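Local coordinates for putative aspartate aminotransferase (Thermus thermophilus, PDB 1IUG), which probably acts as a class-V aminotransferase that uses pyridoxal 5'-phosphate to move amino groups between amino acids such as aspartate and 2-oxo acids, at residues P282-F287 with V320-L325; L4-P9 with V308-Q313; L25-E30 with A228-I233. All blocks are in the same frame, centred on the assembly; numbering follows the deposited sequence.

Overall arrangement
Interactions 1 and 2 belong to one sheet, whose strands 307-311 and 320-323 are neighbours. They touch each other, with centres about 8 Å apart. Interaction 1 is wholly buried and built like regular sheet, with paired backbone bonds and side chains on both faces. Interaction 2 is also mostly buried, but it has a single backbone bond and small apolar contacts, and it meets the second subunit. Interaction 3 lies on the opposite side of the chain's centre from interaction 1, with centres about 36 Å apart. It is partly buried and joins two loops through a histidine ring beside a phosphate ion. It too faces the second subunit.

Interaction 1. Residues P282-F287 with V320-L325; sequences PAVAAF and VFRLSL
Residues 285-287 and 320-323 run antiparallel as adjacent strands of the five-stranded mixed sheet. Ala285 and Leu323 form a hydrogen-bonded pair, as do Phe287 and Phe321, each with two backbone bonds. The non-hydrogen-bonded pair Ala286-Arg322 lies between them. Beyond the strands, Ser324 OG donates to Ala283 O at 2.6 Å and also takes a bond from the backbone N of Met326, so this buried hydroxyl is held twice. Arg322 can be followed outward. Its CB packs on Val284 CG2 at 3.7 Å. Its CG lies 3.7 Å from Ala286 CB, and CD stays close to the same methyl at 4.0 Å. The chain then bends (chi3 -70°) and carries the guanidinium away from both strands' aliphatic atoms. There NH2 is hydrogen-bonded to Gly311 O, and NH1 makes a weak bond to Thr132 O. On the other face, Phe287 and Phe321 lie obliquely, ring centroids 5.4 Å apart and planes at 32°. The closest atoms of this pair are Phe287 CB and Phe321 CE2, at 3.5 Å. Phe287 CE1 reaches Leu323 CD1 more loosely at 4.4 Å. Helices 331-348 and 295-303 cover Phe321 and Leu323. The two faces thus differ: one is apolar core, and the other presents a positive group fixed by carbonyl oxygens. Arg322 is predicted to bind substrate, and this setting is consistent with a site for a carboxylate.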
loop_
_atom_site.group_PDB
_atom_site.type_symbol
_atom_site.label_atom_id
_atom_site.label_comp_id
_atom_site.label_asym_id
_atom_site.label_seq_id
_atom_site.Cartn_x
_atom_site.Cartn_y
_atom_site.Cartn_z
ATOM N N PRO A 282 -7.383 -22.952 -11.393
ATOM C CA PRO A 282 -6.363 -22.780 -12.433
ATOM C C PRO A 282 -5.169 -21.932 -11.971
ATOM O O PRO A 282 -4.206 -21.762 -12.712
ATOM C CB PRO A 282 -7.125 -22.056 -13.551
ATOM C CG PRO A 282 -8.594 -22.251 -13.208
ATOM C CD PRO A 282 -8.599 -22.190 -11.721
ATOM N N ALA A 283 -5.237 -21.408 -10.750
ATOM C CA ALA A 283 -4.184 -20.545 -10.210
ATOM C C ALA A 283 -2.913 -21.233 -9.731
ATOM O O ALA A 283 -1.846 -20.617 -9.712
ATOM C CB ALA A 283 -4.748 -19.685 -9.084
ATOM N N VAL A 284 -3.016 -22.499 -9.344
ATOM C CA VAL A 284 -1.854 -23.213 -8.825
ATOM C C VAL A 284 -2.068 -24.723 -8.840
ATOM O O VAL A 284 -3.207 -25.195 -8.856
ATOM C CB VAL A 284 -1.559 -22.737 -7.363
ATOM C CG1 VAL A 284 -2.772 -22.968 -6.478
ATOM C CG2 VAL A 284 -0.327 -23.425 -6.785
ATOM N N ALA A 285 -0.968 -25.471 -8.915
ATOM C CA ALA A 285 -1.002 -26.932 -8.893
ATOM C C ALA A 285 -0.335 -27.375 -7.590
ATOM O O ALA A 285 0.856 -27.127 -7.373
ATOM C CB ALA A 285 -0.261 -27.509 -10.096
ATOM N N ALA A 286 -1.119 -27.986 -6.706
ATOM C CA ALA A 286 -0.613 -28.443 -5.416
ATOM C C ALA A 286 -0.454 -29.958 -5.376
ATOM O O ALA A 286 -1.360 -30.696 -5.766
ATOM C CB ALA A 286 -1.532 -27.972 -4.297
ATOM N N PHE A 287 0.701 -30.412 -4.890
ATOM C CA PHE A 287 0.998 -31.839 -4.806
ATOM C C PHE A 287 1.462 -32.285 -3.430
ATOM O O PHE A 287 2.139 -31.541 -2.717
ATOM C CB PHE A 287 2.104 -32.221 -5.796
ATOM C CG PHE A 287 1.753 -31.989 -7.233
ATOM C CD1 PHE A 287 2.302 -30.915 -7.926
ATOM C CD2 PHE A 287 0.896 -32.853 -7.900
ATOM C CE1 PHE A 287 2.000 -30.705 -9.269
ATOM C CE2 PHE A 287 0.587 -32.655 -9.242
ATOM C CZ PHE A 287 1.140 -31.576 -9.931
ATOM N N VAL A 320 3.646 -30.706 1.394
ATOM C CA VAL A 320 3.358 -30.461 -0.025
ATOM C C VAL A 320 4.232 -29.401 -0.707
ATOM O O VAL A 320 5.040 -28.732 -0.061
ATOM C CB VAL A 320 1.877 -30.002 -0.223
ATOM C CG1 VAL A 320 0.899 -31.004 0.380
ATOM C CG2 VAL A 320 1.666 -28.616 0.378
ATOM N N PHE A 321 4.064 -29.279 -2.026
ATOM C CA PHE A 321 4.782 -28.281 -2.808
ATOM C C PHE A 321 3.853 -27.699 -3.846
ATOM O O PHE A 321 2.877 -28.354 -4.224
ATOM C CB PHE A 321 6.059 -28.824 -3.430
ATOM C CG PHE A 321 5.902 -29.753 -4.583
ATOM C CD1 PHE A 321 6.077 -29.316 -5.890
ATOM C CD2 PHE A 321 5.641 -31.100 -4.358
ATOM C CE1 PHE A 321 5.999 -30.204 -6.956
ATOM C CE2 PHE A 321 5.562 -31.999 -5.417
ATOM C CZ PHE A 321 5.742 -31.549 -6.719
ATOM N N ARG A 322 4.112 -26.490 -4.329
ATOM C CA ARG A 322 3.224 -25.899 -5.296
ATOM C C ARG A 322 3.925 -25.204 -6.394
ATOM O O ARG A 322 4.977 -24.589 -6.257
ATOM C CB ARG A 322 2.232 -24.969 -4.621
ATOM C CG ARG A 322 1.284 -25.721 -3.696
ATOM C CD ARG A 322 0.448 -24.767 -2.888
ATOM N NE ARG A 322 1.276 -24.092 -1.904
ATOM C CZ ARG A 322 1.175 -22.786 -1.617
ATOM N NH1 ARG A 322 0.271 -22.043 -2.230
ATOM N NH2 ARG A 322 1.990 -22.252 -0.719
ATOM N N LEU A 323 3.267 -25.370 -7.506
ATOM C CA LEU A 323 3.708 -24.883 -8.775
ATOM C C LEU A 323 2.663 -24.012 -9.403
ATOM O O LEU A 323 1.470 -24.290 -9.322
ATOM C CB LEU A 323 4.048 -26.048 -9.705
ATOM C CG LEU A 323 5.231 -26.941 -9.308
ATOM C CD1 LEU A 323 5.373 -28.098 -10.287
ATOM C CD2 LEU A 323 6.523 -26.142 -9.234
ATOM N N SER A 324 3.090 -22.921 -10.037
ATOM C CA SER A 324 2.143 -22.025 -10.696
ATOM C C SER A 324 2.660 -21.294 -11.934
ATOM O O SER A 324 3.720 -20.661 -11.911
ATOM C CB SER A 324 1.611 -21.000 -9.694
ATOM O OG SER A 324 0.644 -20.156 -10.294
ATOM N N LEU A 325 1.875 -21.370 -13.005
ATOM C CA LEU A 325 2.190 -20.709 -14.265
ATOM C C LEU A 325 1.253 -19.518 -14.444
ATOM O O LEU A 325 0.993 -19.080 -15.564
ATOM C CB LEU A 325 2.033 -21.684 -15.433
ATOM C CG LEU A 325 3.183 -22.674 -15.612
ATOM C CD1 LEU A 325 2.805 -23.790 -16.574
ATOM C CD2 LEU A 325 4.403 -21.915 -16.105
#

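Interaction 2. Residues L4-P9 with V308-Q313; sequences LLTPGP and VIAGGQ
The carbonyl of Val308 receives the N-H of Leu5 in its own plane, with Leu5 N 2.9 Å from Val308 O. One residue on, the peptide joining Ile309 to Ala310 is met on its face: Thr6 CG2 stands almost straight above Ile309 C at 3.7 Å. The ring of Pro7 offers its CD corner to Ala310 CB, 4.1 Å away. Leu4 and Val308 pair as a parallel bridge, and Leu4 CD1 touches Val308 CB at 4.0 Å. Leu4 CG is anti to the backbone N (chi1 180°), and the second torsion of 56° turns CD1 in toward the valine. Val308 CG1 also reaches Thr6 CG2 at 4.0 Å, which leaves the threonine methyl between the valine and Ala310. The threonine hydroxyl serves its own loop, OG1 donating to Pro9 O at 3.0 Å. This bond spans the inverse gamma turn centred on Pro7 and the cis peptide before Pro9. The contact therefore ties the loop that follows edge strand 3-4 to strand 307-311, the next strand in, beside Arg322, the predicted substrate-binding residue, which Pro7 and Ala310 both touch. His26 of the second subunit packs on Leu4 and Thr6, and Thr29 of that subunit on Val308. Ile309 turns away from the loop. It packs on Leu323 of the adjacent strand 320-323 and on Tyr295, Val298 and Phe302 of helix 295-303.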
loop_
_atom_site.group_PDB
_atom_site.type_symbol
_atom_site.label_atom_id
_atom_site.label_comp_id
_atom_site.label_asym_id
_atom_site.label_seq_id
_atom_site.Cartn_x
_atom_site.Cartn_y
_atom_site.Cartn_z
ATOM N N LEU A 4 10.095 -17.859 -12.142
ATOM C CA LEU A 4 9.282 -17.668 -10.952
ATOM C C LEU A 4 8.023 -18.511 -11.125
ATOM O O LEU A 4 7.203 -18.248 -12.004
ATOM C CB LEU A 4 8.930 -16.191 -10.778
ATOM C CG LEU A 4 8.069 -15.878 -9.555
ATOM C CD1 LEU A 4 8.764 -16.384 -8.298
ATOM C CD2 LEU A 4 7.835 -14.384 -9.465
ATOM N N LEU A 5 7.885 -19.540 -10.298
ATOM C CA LEU A 5 6.738 -20.438 -10.387
ATOM C C LEU A 5 5.860 -20.423 -9.139
ATOM O O LEU A 5 5.158 -21.392 -8.854
ATOM C CB LEU A 5 7.217 -21.864 -10.691
ATOM C CG LEU A 5 8.068 -22.023 -11.960
ATOM C CD1 LEU A 5 8.637 -23.438 -12.049
ATOM C CD2 LEU A 5 7.244 -21.684 -13.204
ATOM N N THR A 6 5.898 -19.317 -8.407
ATOM C CA THR A 6 5.109 -19.160 -7.188
ATOM C C THR A 6 3.774 -18.494 -7.500
ATOM O O THR A 6 3.675 -17.678 -8.416
ATOM C CB THR A 6 5.846 -18.298 -6.147
ATOM O OG1 THR A 6 6.274 -17.076 -6.759
ATOM C CG2 THR A 6 7.056 -19.041 -5.578
ATOM N N PRO A 7 2.723 -18.844 -6.744
ATOM C CA PRO A 7 1.389 -18.271 -6.949
ATOM C C PRO A 7 1.265 -16.859 -6.368
ATOM O O PRO A 7 0.294 -16.545 -5.678
ATOM C CB PRO A 7 0.489 -19.266 -6.224
ATOM C CG PRO A 7 1.336 -19.681 -5.074
ATOM C CD PRO A 7 2.687 -19.899 -5.715
ATOM N N GLY A 8 2.247 -16.012 -6.674
ATOM C CA GLY A 8 2.242 -14.648 -6.175
ATOM C C GLY A 8 3.385 -14.356 -5.218
ATOM O O GLY A 8 3.525 -15.043 -4.199
ATOM N N PRO A 9 4.275 -13.399 -5.555
ATOM C CA PRO A 9 4.259 -12.597 -6.784
ATOM C C PRO A 9 4.504 -13.467 -8.014
ATOM O O PRO A 9 4.926 -14.625 -7.902
ATOM C CB PRO A 9 5.413 -11.618 -6.561
ATOM C CG PRO A 9 5.411 -11.439 -5.075
ATOM C CD PRO A 9 5.269 -12.861 -4.610
ATOM N N VAL A 308 11.884 -20.920 -8.832
ATOM C CA VAL A 308 11.456 -20.681 -7.457
ATOM C C VAL A 308 10.059 -21.260 -7.295
ATOM O O VAL A 308 9.147 -20.931 -8.065
ATOM C CB VAL A 308 11.413 -19.169 -7.115
ATOM C CG1 VAL A 308 11.039 -18.974 -5.651
ATOM C CG2 VAL A 308 12.763 -18.514 -7.412
ATOM N N ILE A 309 9.906 -22.134 -6.303
ATOM C CA ILE A 309 8.629 -22.780 -6.020
ATOM C C ILE A 309 8.165 -22.449 -4.602
ATOM O O ILE A 309 8.884 -21.800 -3.842
ATOM C CB ILE A 309 8.730 -24.315 -6.174
ATOM C CG1 ILE A 309 9.641 -24.903 -5.089
ATOM C CG2 ILE A 309 9.262 -24.664 -7.568
ATOM C CD1 ILE A 309 9.601 -26.409 -5.008
ATOM N N ALA A 310 6.962 -22.890 -4.248
ATOM C CA ALA A 310 6.429 -22.628 -2.918
ATOM C C ALA A 310 6.095 -23.918 -2.178
ATOM O O ALA A 310 5.913 -24.969 -2.791
ATOM C CB ALA A 310 5.200 -21.729 -3.009
ATOM N N GLY A 311 6.032 -23.829 -0.853
ATOM C CA GLY A 311 5.722 -24.994 -0.046
ATOM C C GLY A 311 4.359 -24.907 0.607
ATOM O O GLY A 311 3.537 -24.067 0.241
ATOM N N GLY A 312 4.129 -25.774 1.590
ATOM C CA GLY A 312 2.862 -25.789 2.297
ATOM C C GLY A 312 2.816 -24.867 3.498
ATOM O O GLY A 312 3.852 -24.438 4.004
ATOM N N GLN A 313 1.602 -24.572 3.952
ATOM C CA GLN A 313 1.368 -23.700 5.100
ATOM C C GLN A 313 0.424 -24.416 6.066
ATOM O O GLN A 313 -0.354 -25.280 5.652
ATOM C CB GLN A 313 0.742 -22.377 4.637
ATOM C CG GLN A 313 1.583 -21.595 3.620
ATOM C CD GLN A 313 0.793 -21.198 2.378
ATOM O OE1 GLN A 313 0.659 -20.013 2.062
ATOM N NE2 GLN A 313 0.271 -22.192 1.666
#

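Interaction 3. Residues L25-E30 with A228-I233; sequences LHHRTE and AWTPAI. With PO4 (phosphate ion), chain D.
His27 stands in a type I beta turn, His26 to Thr29, and packs against Thr230 and Pro231 in the loop leading to helix 233-246. The setting is the dimer interface of a pyridoxal-phosphate aminotransferase. The ring of His27 is layered between two aliphatic groups. Thr230 CG2 makes a CH-pi contact over one face, 4.0 Å from the ring centroid and 5° off its normal. Arg28 CG covers the opposite face. With chi1 at 62°, His27 CG sits between the backbone N and the carbonyl carbon, and this brings the ring alongside the loop. Pro231 CD presses on His27 CD2 at 3.7 Å, obliquely to the ring. Thr230 splits its branches between two tasks. CG2 meets the histidine, while OG1 is hydrogen-bonded to the cofactor-lysine side chain of the second subunit. The Arg28 chain is bent at its second and third torsions. This folds the guanidinium back so that His27 NE2 lies 3.6 Å above one of its faces, toward the rim, and NE pairs with Glu226 in a salt bridge. With a serine in place of His27, the Thr230 methyl and Arg28 CG would probably lose the flat surface between them, leaving a gap and the arginine chain freer to turn. A phosphate ion, probably from the crystallisation liquor, sits at the ring edge and is also bound by Arg89 of the second subunit. His27 NE2 gives it a weak bond, 3.5 Å to O4.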
loop_
_atom_site.group_PDB
_atom_site.type_symbol
_atom_site.label_atom_id
_atom_site.label_comp_id
_atom_site.label_asym_id
_atom_site.label_seq_id
_atom_site.Cartn_x
_atom_site.Cartn_y
_atom_site.Cartn_z
ATOM N N LEU A 25 4.251 10.656 -12.530
ATOM C CA LEU A 25 3.108 11.528 -12.792
ATOM C C LEU A 25 2.504 11.994 -11.473
ATOM O O LEU A 25 2.507 11.254 -10.486
ATOM C CB LEU A 25 2.021 10.784 -13.578
ATOM C CG LEU A 25 2.213 10.461 -15.061
ATOM C CD1 LEU A 25 0.976 9.732 -15.568
ATOM C CD2 LEU A 25 2.439 11.741 -15.866
ATOM N N HIS A 26 2.006 13.228 -11.448
ATOM C CA HIS A 26 1.365 13.743 -10.245
ATOM C C HIS A 26 -0.071 13.230 -10.302
ATOM O O HIS A 26 -0.735 13.350 -11.331
ATOM C CB HIS A 26 1.384 15.273 -10.208
ATOM C CG HIS A 26 0.922 15.841 -8.904
ATOM N ND1 HIS A 26 -0.392 16.172 -8.659
ATOM C CD2 HIS A 26 1.595 16.105 -7.759
ATOM C CE1 HIS A 26 -0.510 16.614 -7.420
ATOM N NE2 HIS A 26 0.681 16.583 -6.852
ATOM N N HIS A 27 -0.537 12.651 -9.199
ATOM C CA HIS A 27 -1.878 12.073 -9.117
ATOM C C HIS A 27 -3.069 13.024 -9.286
ATOM O O HIS A 27 -4.203 12.567 -9.446
ATOM C CB HIS A 27 -2.024 11.286 -7.814
ATOM C CG HIS A 27 -1.876 12.124 -6.582
ATOM N ND1 HIS A 27 -0.774 12.918 -6.350
ATOM C CD2 HIS A 27 -2.692 12.287 -5.514
ATOM C CE1 HIS A 27 -0.917 13.535 -5.190
ATOM N NE2 HIS A 27 -2.072 13.169 -4.663
ATOM N N ARG A 28 -2.820 14.332 -9.242
ATOM C CA ARG A 28 -3.889 15.321 -9.400
ATOM C C ARG A 28 -3.945 15.949 -10.795
ATOM O O ARG A 28 -4.811 16.782 -11.074
ATOM C CB ARG A 28 -3.787 16.417 -8.332
ATOM C CG ARG A 28 -4.084 15.945 -6.915
ATOM C CD ARG A 28 -5.494 15.388 -6.795
ATOM N NE ARG A 28 -5.517 14.080 -6.140
ATOM C CZ ARG A 28 -5.926 13.868 -4.892
ATOM N NH1 ARG A 28 -6.354 14.880 -4.149
ATOM N NH2 ARG A 28 -5.905 12.642 -4.384
ATOM N N THR A 29 -3.016 15.570 -11.665
ATOM C CA THR A 29 -3.005 16.101 -13.022
ATOM C C THR A 29 -4.133 15.411 -13.796
ATOM O O THR A 29 -4.547 14.308 -13.435
ATOM C CB THR A 29 -1.638 15.865 -13.712
ATOM O OG1 THR A 29 -1.575 16.624 -14.926
ATOM C CG2 THR A 29 -1.432 14.395 -14.031
ATOM N N GLU A 30 -4.649 16.067 -14.833
ATOM C CA GLU A 30 -5.738 15.500 -15.628
ATOM C C GLU A 30 -5.371 14.160 -16.272
ATOM O O GLU A 30 -6.232 13.298 -16.461
ATOM C CB GLU A 30 -6.200 16.494 -16.697
ATOM C CG GLU A 30 -7.493 16.091 -17.403
ATOM C CD GLU A 30 -8.648 15.840 -16.431
ATOM O OE1 GLU A 30 -8.914 16.705 -15.567
ATOM O OE2 GLU A 30 -9.293 14.775 -16.534
ATOM N N ALA A 228 -8.567 9.008 -1.863
ATOM C CA ALA A 228 -8.500 9.687 -0.574
ATOM C C ALA A 228 -7.095 10.211 -0.290
ATOM O O ALA A 228 -6.930 11.366 0.095
ATOM C CB ALA A 228 -8.955 8.756 0.535
ATOM N N TRP A 229 -6.088 9.370 -0.513
ATOM C CA TRP A 229 -4.690 9.738 -0.270
ATOM C C TRP A 229 -3.909 9.560 -1.572
ATOM O O TRP A 229 -4.506 9.325 -2.623
ATOM C CB TRP A 229 -4.092 8.842 0.825
ATOM C CG TRP A 229 -5.122 8.257 1.755
ATOM C CD1 TRP A 229 -5.517 6.947 1.824
ATOM C CD2 TRP A 229 -5.928 8.969 2.703
ATOM N NE1 TRP A 229 -6.520 6.804 2.751
ATOM C CE2 TRP A 229 -6.792 8.027 3.305
ATOM C CE3 TRP A 229 -6.001 10.313 3.102
ATOM C CZ2 TRP A 229 -7.724 8.387 4.288
ATOM C CZ3 TRP A 229 -6.929 10.670 4.080
ATOM C CH2 TRP A 229 -7.776 9.708 4.660
ATOM N N THR A 230 -2.586 9.676 -1.518
ATOM C CA THR A 230 -1.786 9.498 -2.723
ATOM C C THR A 230 -1.809 8.024 -3.101
ATOM O O THR A 230 -1.514 7.155 -2.278
ATOM C CB THR A 230 -0.331 9.943 -2.522
ATOM O OG1 THR A 230 -0.312 11.274 -1.999
ATOM C CG2 THR A 230 0.417 9.930 -3.854
ATOM N N PRO A 231 -2.239 7.718 -4.333
ATOM C CA PRO A 231 -2.295 6.324 -4.779
ATOM C C PRO A 231 -0.984 5.914 -5.443
ATOM O O PRO A 231 -0.214 6.771 -5.892
ATOM C CB PRO A 231 -3.419 6.362 -5.804
ATOM C CG PRO A 231 -3.146 7.674 -6.506
ATOM C CD PRO A 231 -2.808 8.625 -5.350
ATOM N N ALA A 232 -0.723 4.611 -5.493
ATOM C CA ALA A 232 0.479 4.110 -6.157
ATOM C C ALA A 232 0.149 4.178 -7.655
ATOM O O ALA A 232 -0.087 3.158 -8.312
ATOM C CB ALA A 232 0.766 2.676 -5.720
ATOM N N ILE A 233 0.111 5.407 -8.168
ATOM C CA ILE A 233 -0.228 5.712 -9.555
ATOM C C ILE A 233 0.583 4.962 -10.612
ATOM O O ILE A 233 0.067 4.656 -11.689
ATOM C CB ILE A 233 -0.170 7.253 -9.798
ATOM C CG1 ILE A 233 -0.797 7.617 -11.147
ATOM C CG2 ILE A 233 1.260 7.762 -9.687
ATOM C CD1 ILE A 233 -2.291 7.345 -11.219
HETATM P P PO4 D . -2.986 13.632 0.198
HETATM O O1 PO4 D . -2.431 15.065 0.231
HETATM O O2 PO4 D . -2.100 12.678 1.005
HETATM O O3 PO4 D . -4.420 13.585 0.711
HETATM O O4 PO4 D . -2.956 13.173 -1.306
#